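Local coordinates for protein aminotransferase (Bacillus subtilis, PDB 6L1O) that uses pyridoxal 5'-phosphate to transfer amino groups in the biosynthesis of the dipeptide antibiotic bacilysin, at residues I35-D43 with R367-L377; F340-V350 with F380-F391. All blocks are in the same frame, centred on the assembly; numbering follows the deposited sequence.

Contact 1: I35-D43 with R367-L377; sequences INLGQGNPD and RISMVSKQEDL
Ser369 and Leu37 meet through the backbone: Ser369 N donates to Leu37 O at 2.9 Å, nearly straight at 159°. The Ser369 hydroxyl adds a second bond, OG to Gln39 O at 2.8 Å; its first torsion (47°) sets OG between the backbone N and the carbonyl carbon, on the side where the 35-43 loop passes. A third, weak bond runs from Arg367 NH2 to Gly38 O (3.0 Å), the carbonyl lying at the guanidinium edge. A water donates to both Asn41 O and Val371 O, bridging the two segments further along, and Asn41 OD1 accepts from Tyr66 N of the second subunit.

Apolar contacts centre on Leu37, whose CD1 meets Ile368 CG2 at 3.9 Å while both branches approach Leu377 CD2. Other methyls pack against oxygens: Leu37 CD2 lies 3.4 Å from Ser372 OG, and Val371 CG2 3.3 Å from Asn41 O.

Among charged groups, Asp43 OD1 packs by the Val371 backbone and forms a salt bridge with Arg301. Arg367 NH1 bonds Asn178 of the cofactor pocket, and its side chain lies about 5 Å from the bound pyridoxal phosphate, which places this crossing at the edge of the active site. Ile368 packs on Ala328 of strand 325-329 and Phe305 of helix 289-313.

Contact 2: F340-V350 with F380-F391; sequences FSDYLLEHAHV and FVTRIQKLNLPF
This is a mainly apolar contact of helix 340-348 with helix 380-385 and the turn and tail that follow it, in the C-terminal part of the chain, away from the cofactor; the axes of 340-348 and 380-385 run almost perpendicular (91°) and approach to 10.0 Å. Leu387 supplies much of the interface: CD1 packs on Leu344 CD2 and on Tyr343 CE2, both at 3.8 Å, whereas CD2 turns to His347 and lies 3.5 Å from its carbonyl O. Ala348 CB also meets Leu387 CD1, and its small side chain sits where the two backbones come near, opposite Arg383. Leu389 continues the row, its CD1 lying in the plane of the Phe340 ring at the edge, 3.6 Å from CE1. Phe340 and Phe391 then meet rim to rim, with planes at 80° and neither ring over the other's face.

Helix 340-348 ends at His349, which takes positive phi (47°) before the chain enters strand 350-351; a type I turn from Gln385 to Asn388 likewise leads the other segment away from its helix. Beyond the first of these bends, Val350 CG2 rests 3.5 Å from Phe380 CE1, and Ile384 CD1 lies over one face of the Phe380 ring.

Polar groups gather around the end of helix 340-348. The side chain of Arg383, extended from CG to NE, passes the Ala348 carbonyl, with CD 3.2 Å from Ala348 O. Its guanidinium is held by Glu379 through NE and by the carbonyl of His33 through NH1. On the helix itself, His347 ND1 lies over the centre of the Tyr343 ring and donates to Tyr343 O.

In the fold
After helices 7-10 and 16-28 the chain lays down strand 35-36 and the loop up to Asp43, then builds the large seven-stranded sheet and the long helix 289-313 before returning at 367-377, where contact 1 closes a loop of 323 intervening residues. Contact 2 closes a much shorter one: 340-350 precedes the second half of contact 1, and 380-391 follows it, so the two closures cross. Helix 374-385 serves both: its first turn belongs to contact 1 and its later part to contact 2. Their centres are 15 Å apart, and they touch directly where strand 35-36 pairs in parallel with strand 350-351 and Leu37 packs on Phe380. Together they join strand 35-36 to strands 350-351 and 365-369 and helix 374-385.

Contact 1: I35-D43 with R367-L377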
# COMPACT_ATOMS: atom_id res chain seq x y z
N ILE B 35 30.19 8.89 5.54
CA ILE B 35 29.72 7.98 6.57
C ILE B 35 28.36 8.44 7.08
O ILE B 35 28.26 9.52 7.68
CB ILE B 35 30.66 7.97 7.76
CG1 ILE B 35 31.96 7.28 7.36
CG2 ILE B 35 30.01 7.27 8.94
CD1 ILE B 35 32.82 7.08 8.54
N ASN B 36 27.35 7.60 6.88
CA ASN B 36 25.96 8.01 7.11
C ASN B 36 25.38 7.39 8.41
O ASN B 36 24.93 6.27 8.43
CB ASN B 36 25.13 7.65 5.89
CG ASN B 36 23.65 7.94 6.08
OD1 ASN B 36 23.25 8.67 7.00
ND2 ASN B 36 22.84 7.35 5.23
N LEU B 37 25.39 8.16 9.48
CA LEU B 37 24.71 7.74 10.70
C LEU B 37 23.37 8.49 10.87
O LEU B 37 22.93 8.73 11.99
CB LEU B 37 25.60 7.97 11.90
CG LEU B 37 26.99 7.36 11.82
CD1 LEU B 37 27.73 7.51 13.14
CD2 LEU B 37 26.98 5.91 11.36
N GLY B 38 22.77 8.87 9.75
CA GLY B 38 21.57 9.71 9.80
C GLY B 38 20.24 9.01 9.65
O GLY B 38 19.20 9.67 9.74
N GLN B 39 20.25 7.70 9.36
CA GLN B 39 19.02 7.01 8.92
C GLN B 39 18.81 5.76 9.73
O GLN B 39 19.69 5.31 10.38
CB GLN B 39 19.07 6.66 7.40
CG GLN B 39 19.07 7.89 6.53
CD GLN B 39 19.12 7.58 5.08
OE1 GLN B 39 20.05 6.93 4.61
NE2 GLN B 39 18.11 8.02 4.33
N GLY B 40 17.62 5.23 9.70
CA GLY B 40 17.22 4.13 10.52
C GLY B 40 17.15 2.80 9.77
O GLY B 40 16.26 1.99 10.03
N ASN B 41 18.05 2.59 8.78
CA ASN B 41 17.99 1.39 7.92
C ASN B 41 18.85 0.31 8.56
O ASN B 41 20.07 0.48 8.59
CB ASN B 41 18.51 1.72 6.53
CG ASN B 41 18.22 0.63 5.50
OD1 ASN B 41 17.43 -0.30 5.74
ND2 ASN B 41 18.85 0.75 4.35
N PRO B 42 18.25 -0.75 9.11
CA PRO B 42 19.10 -1.81 9.71
C PRO B 42 20.18 -2.25 8.75
O PRO B 42 19.96 -2.34 7.57
CB PRO B 42 18.12 -2.93 9.99
CG PRO B 42 16.81 -2.22 10.23
CD PRO B 42 16.82 -1.18 9.14
N ASP B 43 21.41 -2.44 9.26
CA ASP B 43 22.50 -2.79 8.39
C ASP B 43 22.62 -4.33 8.27
O ASP B 43 23.20 -4.79 7.35
CB ASP B 43 23.81 -2.14 8.90
CG ASP B 43 24.12 -2.55 10.34
OD1 ASP B 43 23.32 -2.24 11.26
OD2 ASP B 43 25.14 -3.22 10.56
N ARG B 367 20.24 13.44 16.06
CA ARG B 367 20.00 12.00 16.21
C ARG B 367 21.07 11.21 15.46
O ARG B 367 21.37 11.50 14.29
CB ARG B 367 18.63 11.61 15.67
CG ARG B 367 18.20 10.21 16.12
CD ARG B 367 17.02 9.70 15.30
NE ARG B 367 17.38 9.52 13.94
CZ ARG B 367 16.60 9.05 12.98
NH1 ARG B 367 15.34 8.73 13.22
NH2 ARG B 367 17.11 8.90 11.75
N ILE B 368 21.63 10.21 16.11
CA ILE B 368 22.77 9.49 15.57
C ILE B 368 22.44 8.01 15.65
O ILE B 368 22.06 7.53 16.70
CB ILE B 368 24.08 9.77 16.36
CG1 ILE B 368 24.37 11.28 16.48
CG2 ILE B 368 25.29 9.09 15.72
CD1 ILE B 368 25.68 11.58 17.22
N SER B 369 22.47 7.31 14.53
CA SER B 369 21.92 5.95 14.57
C SER B 369 23.03 4.94 14.60
O SER B 369 24.05 5.13 13.93
CB SER B 369 21.00 5.67 13.39
OG SER B 369 21.63 6.10 12.24
N MET B 370 22.78 3.87 15.29
CA MET B 370 23.82 2.86 15.52
C MET B 370 23.59 1.65 14.58
O MET B 370 23.92 0.53 14.93
CB MET B 370 23.81 2.43 16.94
CG MET B 370 24.10 3.51 17.96
SD MET B 370 25.78 4.09 17.92
CE MET B 370 25.60 5.60 17.01
N VAL B 371 23.07 1.92 13.40
CA VAL B 371 22.90 0.88 12.36
C VAL B 371 24.06 0.92 11.37
O VAL B 371 23.87 0.90 10.17
CB VAL B 371 21.52 1.00 11.62
CG1 VAL B 371 20.39 0.61 12.53
CG2 VAL B 371 21.31 2.38 10.98
N SER B 372 25.28 0.97 11.89
CA SER B 372 26.46 0.90 11.09
C SER B 372 27.51 0.06 11.81
O SER B 372 27.55 -0.04 13.09
CB SER B 372 26.99 2.31 10.83
OG SER B 372 26.29 2.97 9.82
N LYS B 373 28.40 -0.50 11.02
CA LYS B 373 29.42 -1.43 11.56
C LYS B 373 30.44 -0.68 12.46
O LYS B 373 30.64 0.52 12.30
CB LYS B 373 30.11 -2.13 10.38
CG LYS B 373 31.05 -1.24 9.56
CD LYS B 373 31.55 -1.85 8.25
CE LYS B 373 30.43 -1.86 7.19
NZ LYS B 373 30.92 -2.19 5.84
N GLN B 374 31.09 -1.40 13.36
CA GLN B 374 32.07 -0.81 14.30
C GLN B 374 33.06 0.19 13.68
O GLN B 374 33.28 1.29 14.20
CB GLN B 374 32.86 -1.93 15.00
CG GLN B 374 34.22 -1.49 15.56
CD GLN B 374 35.04 -2.66 16.13
OE1 GLN B 374 34.50 -3.51 16.81
NE2 GLN B 374 36.34 -2.71 15.83
N GLU B 375 33.68 -0.20 12.58
CA GLU B 375 34.71 0.64 11.97
C GLU B 375 34.14 1.91 11.29
O GLU B 375 34.84 2.94 11.17
CB GLU B 375 35.57 -0.16 11.02
CG GLU B 375 36.47 -1.19 11.75
CD GLU B 375 37.45 -0.57 12.75
OE1 GLU B 375 38.03 0.52 12.44
OE2 GLU B 375 37.60 -1.13 13.90
N ASP B 376 32.89 1.86 10.86
CA ASP B 376 32.21 3.08 10.41
C ASP B 376 31.94 4.01 11.60
O ASP B 376 32.14 5.20 11.50
CB ASP B 376 30.89 2.74 9.71
CG ASP B 376 31.07 2.23 8.28
OD1 ASP B 376 32.21 2.16 7.77
OD2 ASP B 376 30.03 1.86 7.66
N LEU B 377 31.55 3.43 12.73
CA LEU B 377 31.40 4.20 13.95
C LEU B 377 32.74 4.84 14.35
O LEU B 377 32.79 6.01 14.78
CB LEU B 377 30.82 3.36 15.08
CG LEU B 377 29.44 2.69 14.82
CD1 LEU B 377 28.96 1.89 16.02
CD2 LEU B 377 28.39 3.74 14.46
O HOH W 1 22.44 1.00 7.52

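Contact 2: F340-V350 with F380-F391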
# COMPACT_ATOMS: atom_id res chain seq x y z
N PHE B 340 24.75 22.76 12.77
CA PHE B 340 25.74 21.75 13.22
C PHE B 340 25.82 20.54 12.28
O PHE B 340 26.93 20.15 11.89
CB PHE B 340 25.40 21.29 14.61
CG PHE B 340 26.36 20.26 15.16
CD1 PHE B 340 27.71 20.56 15.29
CD2 PHE B 340 25.91 19.03 15.57
CE1 PHE B 340 28.59 19.62 15.79
CE2 PHE B 340 26.76 18.09 16.09
CZ PHE B 340 28.11 18.39 16.20
N SER B 341 24.67 19.98 11.89
CA SER B 341 24.65 18.84 10.95
C SER B 341 25.21 19.23 9.60
O SER B 341 25.95 18.50 8.98
CB SER B 341 23.29 18.17 10.85
OG SER B 341 22.27 19.01 10.32
N ASP B 342 24.93 20.43 9.16
CA ASP B 342 25.54 20.93 7.90
C ASP B 342 27.08 21.09 8.01
O ASP B 342 27.82 20.75 7.07
CB ASP B 342 24.90 22.25 7.48
CG ASP B 342 23.56 22.06 6.73
OD1 ASP B 342 23.28 20.97 6.22
OD2 ASP B 342 22.77 23.04 6.65
N TYR B 343 27.55 21.59 9.15
CA TYR B 343 28.97 21.75 9.42
C TYR B 343 29.71 20.39 9.45
O TYR B 343 30.84 20.28 8.91
CB TYR B 343 29.19 22.50 10.71
CG TYR B 343 30.65 22.87 10.96
CD1 TYR B 343 31.15 24.14 10.58
CD2 TYR B 343 31.53 21.97 11.60
CE1 TYR B 343 32.49 24.48 10.81
CE2 TYR B 343 32.86 22.31 11.81
CZ TYR B 343 33.34 23.56 11.42
OH TYR B 343 34.67 23.85 11.66
N LEU B 344 29.06 19.37 10.01
CA LEU B 344 29.67 18.04 10.08
C LEU B 344 29.68 17.38 8.74
O LEU B 344 30.62 16.65 8.43
CB LEU B 344 28.95 17.13 11.08
CG LEU B 344 29.03 17.40 12.54
CD1 LEU B 344 28.31 16.29 13.29
CD2 LEU B 344 30.43 17.61 13.07
N LEU B 345 28.62 17.61 7.93
CA LEU B 345 28.57 17.11 6.60
C LEU B 345 29.65 17.76 5.70
O LEU B 345 30.37 17.09 5.00
CB LEU B 345 27.19 17.30 5.98
CG LEU B 345 27.00 16.85 4.53
CD1 LEU B 345 27.47 15.42 4.30
CD2 LEU B 345 25.56 17.05 4.09
N GLU B 346 29.77 19.09 5.77
CA GLU B 346 30.70 19.79 4.91
C GLU B 346 32.17 19.52 5.28
O GLU B 346 33.03 19.32 4.40
CB GLU B 346 30.37 21.27 4.97
CG GLU B 346 31.09 22.14 3.96
CD GLU B 346 30.48 23.54 3.88
OE1 GLU B 346 29.30 23.67 3.45
OE2 GLU B 346 31.18 24.51 4.24
N HIS B 347 32.47 19.52 6.55
CA HIS B 347 33.87 19.48 7.02
C HIS B 347 34.37 18.10 7.43
O HIS B 347 35.57 17.91 7.58
CB HIS B 347 34.04 20.46 8.18
CG HIS B 347 33.93 21.89 7.74
ND1 HIS B 347 32.71 22.54 7.61
CD2 HIS B 347 34.86 22.77 7.30
CE1 HIS B 347 32.91 23.77 7.16
NE2 HIS B 347 34.21 23.93 6.97
N ALA B 348 33.46 17.15 7.67
CA ALA B 348 33.86 15.79 8.05
C ALA B 348 33.29 14.73 7.14
O ALA B 348 33.60 13.54 7.28
CB ALA B 348 33.45 15.52 9.49
N HIS B 349 32.45 15.14 6.18
CA HIS B 349 31.70 14.21 5.36
C HIS B 349 31.02 13.10 6.13
O HIS B 349 31.09 11.92 5.74
CB HIS B 349 32.62 13.64 4.29
CG HIS B 349 33.15 14.67 3.35
ND1 HIS B 349 34.15 14.40 2.45
CD2 HIS B 349 32.81 15.97 3.17
CE1 HIS B 349 34.40 15.48 1.73
NE2 HIS B 349 33.59 16.45 2.14
N VAL B 350 30.35 13.47 7.22
CA VAL B 350 29.47 12.52 7.97
C VAL B 350 28.04 13.06 8.04
O VAL B 350 27.83 14.29 7.98
CB VAL B 350 30.00 12.28 9.37
CG1 VAL B 350 31.43 11.72 9.28
CG2 VAL B 350 29.97 13.52 10.25
N PHE B 380 33.73 7.73 11.84
CA PHE B 380 32.91 8.92 12.18
C PHE B 380 33.62 9.76 13.26
O PHE B 380 33.88 10.97 13.07
CB PHE B 380 31.52 8.44 12.68
CG PHE B 380 30.61 9.53 13.12
CD1 PHE B 380 29.76 10.16 12.19
CD2 PHE B 380 30.57 9.94 14.45
CE1 PHE B 380 28.90 11.17 12.60
CE2 PHE B 380 29.70 10.94 14.86
CZ PHE B 380 28.87 11.55 13.95
N VAL B 381 34.05 9.10 14.33
CA VAL B 381 34.74 9.81 15.40
C VAL B 381 36.11 10.35 14.95
O VAL B 381 36.45 11.50 15.23
CB VAL B 381 34.90 8.95 16.64
CG1 VAL B 381 35.80 9.63 17.66
CG2 VAL B 381 33.54 8.66 17.25
N THR B 382 36.86 9.53 14.22
CA THR B 382 38.16 9.95 13.67
C THR B 382 38.08 11.21 12.83
O THR B 382 38.94 12.11 12.94
CB THR B 382 38.81 8.84 12.84
OG1 THR B 382 39.11 7.76 13.71
CG2 THR B 382 40.12 9.32 12.14
N ARG B 383 37.06 11.30 12.01
CA ARG B 383 36.89 12.45 11.13
C ARG B 383 36.50 13.71 11.88
O ARG B 383 37.00 14.80 11.59
CB ARG B 383 35.88 12.16 10.03
CG ARG B 383 36.31 11.07 9.07
CD ARG B 383 35.24 10.87 8.07
NE ARG B 383 35.54 9.83 7.11
CZ ARG B 383 34.85 9.61 6.02
NH1 ARG B 383 33.78 10.38 5.75
NH2 ARG B 383 35.20 8.62 5.23
N ILE B 384 35.63 13.56 12.88
CA ILE B 384 35.15 14.68 13.63
C ILE B 384 36.25 15.24 14.54
O ILE B 384 36.29 16.45 14.82
CB ILE B 384 33.90 14.30 14.44
CG1 ILE B 384 32.73 14.04 13.48
CG2 ILE B 384 33.52 15.38 15.46
CD1 ILE B 384 31.38 13.78 14.21
N GLN B 385 37.12 14.36 15.03
CA GLN B 385 38.23 14.78 15.84
C GLN B 385 39.08 15.88 15.18
O GLN B 385 39.51 16.80 15.86
CB GLN B 385 39.13 13.61 16.17
CG GLN B 385 39.98 13.87 17.39
CD GLN B 385 40.82 12.65 17.71
OE1 GLN B 385 41.46 12.10 16.81
NE2 GLN B 385 40.80 12.21 18.96
N LYS B 386 39.28 15.78 13.87
CA LYS B 386 40.06 16.76 13.14
C LYS B 386 39.44 18.16 13.20
O LYS B 386 40.16 19.14 13.05
CB LYS B 386 40.25 16.31 11.69
CG LYS B 386 41.10 15.04 11.57
CD LYS B 386 41.24 14.56 10.14
CE LYS B 386 39.92 14.03 9.62
NZ LYS B 386 40.02 13.34 8.31
N LEU B 387 38.13 18.25 13.42
CA LEU B 387 37.42 19.54 13.43
C LEU B 387 37.71 20.38 14.65
O LEU B 387 37.53 21.59 14.63
CB LEU B 387 35.91 19.32 13.32
CG LEU B 387 35.40 18.55 12.10
CD1 LEU B 387 33.89 18.63 12.02
CD2 LEU B 387 36.01 19.12 10.85
N ASN B 388 38.09 19.72 15.72
CA ASN B 388 38.42 20.38 16.98
C ASN B 388 37.25 21.21 17.56
O ASN B 388 37.43 22.30 18.07
CB ASN B 388 39.67 21.24 16.79
CG ASN B 388 40.27 21.68 18.10
OD1 ASN B 388 40.12 22.84 18.53
ND2 ASN B 388 40.96 20.76 18.75
N LEU B 389 36.04 20.70 17.44
CA LEU B 389 34.87 21.37 17.99
C LEU B 389 34.84 21.35 19.53
O LEU B 389 35.27 20.37 20.14
CB LEU B 389 33.59 20.74 17.45
CG LEU B 389 33.43 20.79 15.94
CD1 LEU B 389 32.11 20.14 15.55
CD2 LEU B 389 33.47 22.21 15.42
N PRO B 390 34.31 22.43 20.15
CA PRO B 390 34.25 22.52 21.62
C PRO B 390 33.11 21.73 22.23
O PRO B 390 32.30 22.30 22.98
CB PRO B 390 34.04 24.04 21.87
CG PRO B 390 33.29 24.49 20.67
CD PRO B 390 33.82 23.67 19.51
N PHE B 391 33.08 20.41 22.01
CA PHE B 391 32.13 19.56 22.71
C PHE B 391 32.28 19.61 24.24
O PHE B 391 31.32 19.38 24.98
CB PHE B 391 32.28 18.11 22.27
CG PHE B 391 31.90 17.86 20.84
CD1 PHE B 391 30.58 17.89 20.45
CD2 PHE B 391 32.87 17.63 19.88
CE1 PHE B 391 30.22 17.67 19.14
CE2 PHE B 391 32.52 17.39 18.57
CZ PHE B 391 31.19 17.42 18.20